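Lmo1499 protein (Listeria monocytogenes, PDB 4IIW) is probably a membrane-bound lytic transglycosylase that cuts nascent peptidoglycan strands endolytically and so ends their elongation. Local coordinates at residues K199-D202 against V203-K207. Sequence-based numbering, arbitrary orientation.
Sequences KATD and VNIAK
Lys199 and Val203 touch one turn apart in the last turns of helix 190-204. The backbone N of Val203 donates to Lys199 O at 2.9 Å, with an N-H...O angle of 162°. One step on, Asn204 N donates to Ala200 O at 2.8 Å. These are i to i+4 bonds of an alpha-helix. The third, Ile205 N to Thr201 O, is weak at 3.1 Å and marks its C-terminal end. Beyond it, Ala206 N turns back to Val203 O in another weak bond.

Val203 and Lys199 lie side by side and point the same way, with CG of the lysine 4.1 Å from CG2 of the valine. The lysine chain bends at chi3 (53°), and its NZ forms a salt bridge with Glu196. The amide of Asn204 folds back over the preceding turn, because CG sits beside its own backbone N (chi1 -68°). Its ND2 comes within 2.8 Å of Ala200 O. CG1 and CG2 of Ile205 both lie 3.3 Å from Thr201 O.

Two more polar atoms find partners outside these residues. Thr201 OG1 is hydrogen-bonded to Tyr175 O. Asp202 OD1 accepts a hydrogen bond from Thr158 OG1 and forms a salt bridge with Arg209 NH2, at the start of helix 209-215. The C-terminal end of helix 190-204 is thus tied to that next helix, while Tyr177, in the loop before strand 180-181, packs against Ala200, Thr201 and Asn204.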
loop_
_atom_site.group_PDB
_atom_site.type_symbol
_atom_site.label_atom_id
_atom_site.label_comp_id
_atom_site.label_asym_id
_atom_site.label_seq_id
_atom_site.Cartn_x
_atom_site.Cartn_y
_atom_site.Cartn_z
ATOM N N LYS B 199 -20.007 49.461 23.185
ATOM C CA LYS B 199 -20.344 50.719 22.539
ATOM C C LYS B 199 -21.548 50.550 21.625
ATOM O O LYS B 199 -22.406 51.424 21.564
ATOM C CB LYS B 199 -19.135 51.261 21.763
ATOM C CG LYS B 199 -19.475 52.300 20.716
ATOM C CD LYS B 199 -18.303 53.157 20.350
ATOM C CE LYS B 199 -17.090 52.380 19.946
ATOM N NZ LYS B 199 -15.954 53.302 19.653
ATOM N N ALA B 200 -21.615 49.441 20.903
ATOM C CA ALA B 200 -22.761 49.210 20.024
ATOM C C ALA B 200 -24.054 49.174 20.856
ATOM O O ALA B 200 -25.078 49.725 20.446
ATOM C CB ALA B 200 -22.592 47.923 19.234
ATOM N N THR B 201 -24.003 48.541 22.028
ATOM C CA THR B 201 -25.189 48.461 22.869
ATOM C C THR B 201 -25.623 49.876 23.240
ATOM O O THR B 201 -26.770 50.237 23.050
ATOM C CB THR B 201 -24.956 47.625 24.151
ATOM O OG1 THR B 201 -24.740 46.240 23.810
ATOM C CG2 THR B 201 -26.170 47.759 25.117
ATOM N N ASP B 202 -24.674 50.671 23.733
ATOM C CA ASP B 202 -24.907 52.051 24.130
ATOM C C ASP B 202 -25.529 52.859 22.994
ATOM O O ASP B 202 -26.485 53.581 23.215
ATOM C CB ASP B 202 -23.582 52.698 24.578
ATOM C CG ASP B 202 -23.757 54.130 25.100
ATOM O OD1 ASP B 202 -24.359 54.309 26.192
ATOM O OD2 ASP B 202 -23.237 55.069 24.445
ATOM N N VAL B 203 -24.991 52.731 21.786
ATOM C CA VAL B 203 -25.504 53.455 20.636
ATOM C C VAL B 203 -26.890 53.011 20.223
ATOM O O VAL B 203 -27.748 53.824 19.903
ATOM C CB VAL B 203 -24.633 53.210 19.393
ATOM C CG1 VAL B 203 -25.286 53.833 18.150
ATOM C CG2 VAL B 203 -23.200 53.726 19.617
ATOM N N ASN B 204 -27.107 51.708 20.251
ATOM C CA ASN B 204 -28.325 51.132 19.706
ATOM C C ASN B 204 -29.531 51.088 20.601
ATOM O O ASN B 204 -30.612 50.746 20.132
ATOM C CB ASN B 204 -28.006 49.755 19.110
ATOM C CG ASN B 204 -27.111 49.864 17.865
ATOM O OD1 ASN B 204 -27.433 50.589 16.925
ATOM N ND2 ASN B 204 -25.995 49.157 17.863
ATOM N N ILE B 205 -29.366 51.426 21.874
ATOM C CA ILE B 205 -30.503 51.495 22.757
ATOM C C ILE B 205 -30.899 52.955 22.963
ATOM O O ILE B 205 -31.865 53.248 23.687
ATOM C CB ILE B 205 -30.253 50.826 24.122
ATOM C CG1 ILE B 205 -29.193 51.580 24.925
ATOM C CG2 ILE B 205 -29.879 49.372 23.941
ATOM C CD1 ILE B 205 -28.981 50.991 26.286
ATOM N N ALA B 206 -30.163 53.868 22.329
ATOM C CA ALA B 206 -30.448 55.306 22.433
ATOM C C ALA B 206 -31.909 55.619 22.115
ATOM O O ALA B 206 -32.509 56.494 22.729
ATOM C CB ALA B 206 -29.530 56.098 21.511
ATOM N N LYS B 207 -32.476 54.889 21.164
ATOM C CA LYS B 207 -33.867 55.092 20.765
ATOM C C LYS B 207 -34.889 54.679 21.834
ATOM O O LYS B 207 -36.035 55.148 21.806
ATOM C CB LYS B 207 -34.159 54.359 19.448
ATOM C CG LYS B 207 -33.855 52.868 19.475
ATOM C CD LYS B 207 -34.085 52.232 18.120
ATOM C CE LYS B 207 -33.539 50.809 18.081
ATOM N NZ LYS B 207 -33.736 50.178 16.747
#